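PDB 4FQD: NikO protein, which catalyses an enolpyruvyl transfer essential in nikkomycin biosynthesis, probably using phosphoenolpyruvate as the donor. Local coordinates for residues G21-G26 and L278-L283; G351-G356 and C395-P400. The protein carries 4 engineered substitutions. All blocks are in the same frame, centred on the assembly; numbering follows the deposited sequence.

Interaction 1: G21-G26 and L278-L283; sequences GNRLSG and LADEPL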
loop_
_atom_site.group_PDB
_atom_site.type_symbol
_atom_site.label_atom_id
_atom_site.label_comp_id
_atom_site.label_asym_id
_atom_site.label_seq_id
_atom_site.Cartn_x
_atom_site.Cartn_y
_atom_site.Cartn_z
ATOM N N GLY A 21 -20.543 -24.129 -10.292
ATOM C CA GLY A 21 -20.434 -24.399 -11.713
ATOM C C GLY A 21 -21.633 -23.873 -12.477
ATOM O O GLY A 21 -21.664 -23.905 -13.707
ATOM N N ASN A 22 -22.626 -23.387 -11.741
ATOM C CA ASN A 22 -23.826 -22.831 -12.350
ATOM C C ASN A 22 -23.755 -21.313 -12.466
ATOM O O ASN A 22 -23.296 -20.630 -11.551
ATOM C CB ASN A 22 -25.069 -23.244 -11.559
ATOM C CG ASN A 22 -25.229 -24.747 -11.471
ATOM O OD1 ASN A 22 -25.639 -25.397 -12.432
ATOM N ND2 ASN A 22 -24.907 -25.311 -10.311
ATOM N N ARG A 23 -24.211 -20.792 -13.599
ATOM C CA ARG A 23 -24.209 -19.353 -13.836
ATOM C C ARG A 23 -25.409 -18.673 -13.184
ATOM O O ARG A 23 -26.540 -19.141 -13.302
ATOM C CB ARG A 23 -24.181 -19.061 -15.338
ATOM C CG ARG A 23 -22.813 -19.261 -15.966
ATOM C CD ARG A 23 -21.852 -18.176 -15.513
ATOM N NE ARG A 23 -20.456 -18.567 -15.670
ATOM C CZ ARG A 23 -19.426 -17.763 -15.425
ATOM N NH1 ARG A 23 -19.635 -16.519 -15.019
ATOM N NH2 ARG A 23 -18.186 -18.201 -15.591
ATOM N N LEU A 24 -25.148 -17.568 -12.495
ATOM C CA LEU A 24 -26.200 -16.821 -11.818
ATOM C C LEU A 24 -26.805 -15.775 -12.745
ATOM O O LEU A 24 -26.122 -15.233 -13.611
ATOM C CB LEU A 24 -25.651 -16.145 -10.561
ATOM C CG LEU A 24 -24.929 -17.046 -9.558
ATOM C CD1 LEU A 24 -24.506 -16.251 -8.332
ATOM C CD2 LEU A 24 -25.803 -18.225 -9.164
ATOM N N SER A 25 -28.090 -15.496 -12.556
ATOM C CA SER A 25 -28.775 -14.477 -13.345
ATOM C C SER A 25 -29.994 -13.944 -12.603
ATOM O O SER A 25 -30.585 -14.640 -11.775
ATOM C CB SER A 25 -29.192 -15.035 -14.708
ATOM O OG SER A 25 -30.129 -16.088 -14.565
ATOM N N GLY A 26 -30.365 -12.705 -12.905
ATOM C CA GLY A 26 -31.508 -12.076 -12.270
ATOM C C GLY A 26 -31.168 -10.716 -11.694
ATOM O O GLY A 26 -30.210 -10.070 -12.120
ATOM N N LEU A 278 -19.554 -14.869 -11.261
ATOM C CA LEU A 278 -20.526 -15.962 -11.236
ATOM C C LEU A 278 -21.678 -15.818 -12.229
ATOM O O LEU A 278 -22.331 -16.803 -12.569
ATOM C CB LEU A 278 -21.077 -16.152 -9.819
ATOM C CG LEU A 278 -20.038 -16.399 -8.723
ATOM C CD1 LEU A 278 -20.711 -16.527 -7.364
ATOM C CD2 LEU A 278 -19.203 -17.633 -9.034
ATOM N N ALA A 279 -21.931 -14.598 -12.691
ATOM C CA ALA A 279 -23.047 -14.352 -13.600
ATOM C C ALA A 279 -22.655 -14.536 -15.063
ATOM O O ALA A 279 -21.479 -14.447 -15.414
ATOM C CB ALA A 279 -23.620 -12.960 -13.372
ATOM N N ASP A 280 -23.645 -14.798 -15.912
ATOM C CA ASP A 280 -23.409 -14.919 -17.348
ATOM C C ASP A 280 -24.040 -13.748 -18.099
ATOM O O ASP A 280 -23.791 -13.549 -19.287
ATOM C CB ASP A 280 -23.935 -16.253 -17.883
ATOM C CG ASP A 280 -25.405 -16.456 -17.595
ATOM O OD1 ASP A 280 -25.925 -15.785 -16.682
ATOM O OD2 ASP A 280 -26.039 -17.290 -18.274
ATOM N N GLU A 281 -24.862 -12.983 -17.389
ATOM C CA GLU A 281 -25.415 -11.737 -17.906
ATOM C C GLU A 281 -25.183 -10.636 -16.874
ATOM O O GLU A 281 -25.031 -10.929 -15.688
ATOM C CB GLU A 281 -26.908 -11.891 -18.208
ATOM C CG GLU A 281 -27.206 -12.610 -19.514
ATOM C CD GLU A 281 -26.676 -11.868 -20.729
ATOM O OE1 GLU A 281 -26.945 -10.655 -20.858
ATOM O OE2 GLU A 281 -25.986 -12.500 -21.557
ATOM N N PRO A 282 -25.136 -9.369 -17.325
ATOM C CA PRO A 282 -24.952 -8.222 -16.427
ATOM C C PRO A 282 -25.912 -8.245 -15.241
ATOM O O PRO A 282 -27.129 -8.191 -15.422
ATOM C CB PRO A 282 -25.258 -7.031 -17.334
ATOM C CG PRO A 282 -24.826 -7.484 -18.676
ATOM C CD PRO A 282 -25.159 -8.952 -18.739
ATOM N N LEU A 283 -25.356 -8.331 -14.036
ATOM C CA LEU A 283 -26.154 -8.440 -12.822
ATOM C C LEU A 283 -26.614 -7.074 -12.326
ATOM O O LEU A 283 -25.800 -6.223 -11.965
ATOM C CB LEU A 283 -25.356 -9.148 -11.727
ATOM C CG LEU A 283 -26.129 -9.483 -10.451
ATOM C CD1 LEU A 283 -27.197 -10.527 -10.739
ATOM C CD2 LEU A 283 -25.189 -9.958 -9.356
#
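Leu24 and Ala279 illustrate how two loops can join through a single parallel beta bridge. The amide N of Leu24 donates to Leu278 O at 2.9 Å, nearly straight at 171°, and Leu24 O in turn takes a weak bond from Asp280 N at 3.4 Å. The two bonds straddle Ala279, whose CA adds a CA-H...O contact to Leu24 O at 3.2 Å. Arg23 supplies the side-chain counterpart: NH1 donates a hydrogen bond to Ala279 O at 2.8 Å. This bond is bent, 132° at the hydrogen, with the donor above the carbonyl plane and the acceptor tilted from the guanidinium plane. The Arg23 chain folds at chi2 (-71°), which carries its methylenes along the Asp280 side chain, with CD near Leu278 O, and brings NH1 to Ala279 O.

Arg23 and Asp280 do not pair as charges. The two side chains run antiparallel past one another and meet through carbon, Arg23 CB lying 3.7 Å from Asp280 CG. Asp280 OD1 instead sits 3.1 Å from Leu24 O; with two acceptors facing each other, no bond forms.

Apolar packing flanks the bridge. The side chains of Leu24 and Leu278 extend alongside each other in one direction, with Leu24 CD1 3.7 Å from Leu278 CB; Leu24 also rests on Leu448 and Ala450, and Leu278 on Leu420. Cutting Leu24 back to alanine would remove CG and both methyls, and is likely to leave a gap between Leu278 CB, Leu448 and Ala450. Further along, Leu283 CD1 packs near the carbonyl of Gly26. A few residues beyond the lone bridge the two segments lead into strands 27-29 and 283-286, parallel neighbours in one mixed four-stranded sheet of the inverse beta/alpha barrel fold of enolpyruvyl transferases.

Interaction 2: G351-G356 and C395-P400; sequences GAYAEG and CPPHRP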
loop_
_atom_site.group_PDB
_atom_site.type_symbol
_atom_site.label_atom_id
_atom_site.label_comp_id
_atom_site.label_asym_id
_atom_site.label_seq_id
_atom_site.Cartn_x
_atom_site.Cartn_y
_atom_site.Cartn_z
ATOM N N GLY A 351 -8.713 -10.875 -7.477
ATOM C CA GLY A 351 -7.305 -10.921 -7.823
ATOM C C GLY A 351 -6.874 -12.280 -8.339
ATOM O O GLY A 351 -5.892 -12.392 -9.074
ATOM N N ALA A 352 -7.614 -13.316 -7.958
ATOM C CA ALA A 352 -7.330 -14.674 -8.409
ATOM C C ALA A 352 -7.615 -14.826 -9.900
ATOM O O ALA A 352 -7.156 -15.775 -10.536
ATOM C CB ALA A 352 -8.138 -15.681 -7.607
ATOM N N TYR A 353 -8.375 -13.885 -10.449
ATOM C CA TYR A 353 -8.718 -13.898 -11.865
ATOM C C TYR A 353 -7.896 -12.875 -12.640
ATOM O O TYR A 353 -8.052 -12.728 -13.852
ATOM C CB TYR A 353 -10.212 -13.632 -12.055
ATOM C CG TYR A 353 -11.100 -14.755 -11.571
ATOM C CD1 TYR A 353 -11.387 -14.909 -10.221
ATOM C CD2 TYR A 353 -11.658 -15.659 -12.467
ATOM C CE1 TYR A 353 -12.200 -15.935 -9.775
ATOM C CE2 TYR A 353 -12.473 -16.686 -12.031
ATOM C CZ TYR A 353 -12.741 -16.820 -10.684
ATOM O OH TYR A 353 -13.551 -17.841 -10.246
ATOM N N ALA A 354 -7.020 -12.168 -11.934
ATOM C CA ALA A 354 -6.140 -11.193 -12.563
ATOM C C ALA A 354 -4.841 -11.856 -13.005
ATOM O O ALA A 354 -4.418 -12.852 -12.423
ATOM C CB ALA A 354 -5.850 -10.045 -11.608
ATOM N N GLU A 355 -4.213 -11.304 -14.037
ATOM C CA GLU A 355 -2.952 -11.842 -14.534
ATOM C C GLU A 355 -1.752 -11.157 -13.890
ATOM O O GLU A 355 -1.230 -10.170 -14.410
ATOM C CB GLU A 355 -2.879 -11.740 -16.058
ATOM C CG GLU A 355 -3.783 -12.729 -16.772
ATOM C CD GLU A 355 -3.564 -12.748 -18.271
ATOM O OE1 GLU A 355 -2.942 -11.800 -18.796
ATOM O OE2 GLU A 355 -4.011 -13.716 -18.924
ATOM N N GLY A 356 -1.319 -11.694 -12.754
ATOM C CA GLY A 356 -0.209 -11.125 -12.017
ATOM C C GLY A 356 -0.461 -11.145 -10.523
ATOM O O GLY A 356 -1.499 -11.627 -10.071
ATOM N N CYS A 395 -5.172 -17.660 -10.609
ATOM C CA CYS A 395 -5.337 -18.867 -9.808
ATOM C C CYS A 395 -6.785 -19.035 -9.351
ATOM O O CYS A 395 -7.061 -19.055 -8.152
ATOM C CB CYS A 395 -4.404 -18.832 -8.595
ATOM S SG CYS A 395 -4.579 -17.357 -7.562
ATOM N N PRO A 396 -7.717 -19.172 -10.309
ATOM C CA PRO A 396 -9.135 -19.261 -9.949
ATOM C C PRO A 396 -9.442 -20.557 -9.210
ATOM O O PRO A 396 -8.803 -21.574 -9.478
ATOM C CB PRO A 396 -9.838 -19.244 -11.307
ATOM C CG PRO A 396 -8.845 -19.823 -12.244
ATOM C CD PRO A 396 -7.501 -19.372 -11.753
ATOM N N PRO A 397 -10.408 -20.519 -8.278
ATOM C CA PRO A 397 -10.795 -21.704 -7.505
ATOM C C PRO A 397 -11.381 -22.782 -8.411
ATOM O O PRO A 397 -12.195 -22.472 -9.282
ATOM C CB PRO A 397 -11.867 -21.164 -6.552
ATOM C CG PRO A 397 -12.396 -19.941 -7.224
ATOM C CD PRO A 397 -11.224 -19.341 -7.936
ATOM N N HIS A 398 -10.969 -24.030 -8.209
ATOM C CA HIS A 398 -11.416 -25.116 -9.073
ATOM C C HIS A 398 -11.519 -26.455 -8.347
ATOM O O HIS A 398 -12.271 -27.332 -8.766
ATOM C CB HIS A 398 -10.489 -25.246 -10.287
ATOM C CG HIS A 398 -9.076 -25.594 -9.936
ATOM N ND1 HIS A 398 -8.139 -24.644 -9.591
ATOM C CD2 HIS A 398 -8.438 -26.788 -9.881
ATOM C CE1 HIS A 398 -6.986 -25.237 -9.335
ATOM N NE2 HIS A 398 -7.142 -26.538 -9.504
ATOM N N ARG A 399 -10.767 -26.608 -7.263
ATOM C CA ARG A 399 -10.728 -27.872 -6.530
ATOM C C ARG A 399 -12.014 -28.136 -5.748
ATOM O O ARG A 399 -12.375 -27.363 -4.861
ATOM C CB ARG A 399 -9.523 -27.905 -5.589
ATOM C CG ARG A 399 -8.186 -27.804 -6.301
ATOM C CD ARG A 399 -7.041 -27.662 -5.313
ATOM N NE ARG A 399 -5.760 -27.487 -5.990
ATOM C CZ ARG A 399 -4.635 -27.136 -5.377
ATOM N NH1 ARG A 399 -4.629 -26.916 -4.069
ATOM N NH2 ARG A 399 -3.514 -26.999 -6.073
ATOM N N PRO A 400 -12.710 -29.235 -6.081
ATOM C CA PRO A 400 -13.941 -29.638 -5.398
ATOM C C PRO A 400 -13.672 -30.645 -4.282
ATOM O O PRO A 400 -12.545 -31.115 -4.128
ATOM C CB PRO A 400 -14.729 -30.313 -6.515
ATOM C CG PRO A 400 -13.665 -30.974 -7.335
ATOM C CD PRO A 400 -12.438 -30.088 -7.251
#
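Tyr353 turns one ring face to Pro396, whose CB stands over it in a CH-pi contact, 4.0 Å from the Tyr353 ring centroid and 24° off the ring normal. The carbon is displaced toward the rim, closest to Tyr353 CE2 at 3.7 Å. Pro397 crosses the tyrosine at about a right angle and meets its outer end, Pro397 CD lying 3.6 Å from Tyr353 OH. Although the CB of Tyr353 starts away from the proline loop, chi1 of -69° sets CG beside the backbone N and lets the ring swing back over it. A second flat group, the His398 ring, works by its edge: ND1 donates in plane and almost straight to Pro396 O at 3.1 Å, bracing the proline segment from within.

On the same side of the ring as Pro396, the backbones join: the type I turn Gly351-Ala354, following helix 344-351, meets the loop between strands 388-393 and 402-405. Cys395 N donates to Ala352 O at 2.7 Å and 166°. Ala352 CB touches Cys395 SG at 3.9 Å, and the sulfur has a hydrogen-bond partner of its own outside this pair of loops.

The next amide along, that of Pro396, has no hydrogen to offer Ala352 O. A single backbone bond thus joins the two loops, while the two prolines, unable to donate from their backbone nitrogens, contribute carbon surface to the tyrosine: adhesion by CH-pi and apolar contact.

In the fold
Both segments of interaction 1 precede those of interaction 2 in the sequence. The centres of the two contacts lie 18 Å apart, and their nearest atoms come to about 6 Å without touching. Each contact includes a loop that leads from a helix into a strand: helix 265-278 into strand 283-286 in interaction 1, helix 344-351 into strand 356-362 in interaction 2. Loop 21-26 runs from strand 14-19 to strand 27-29, the latter in the sheet of 283-286; loop 395-400 runs from strand 388-393, in the sheet of 356-362, to strand 402-405. Strands 14-19 and 402-405 share a third sheet. Within the inverse barrel architecture, each contact thus sits where a connection to that third sheet passes a helix-to-strand loop.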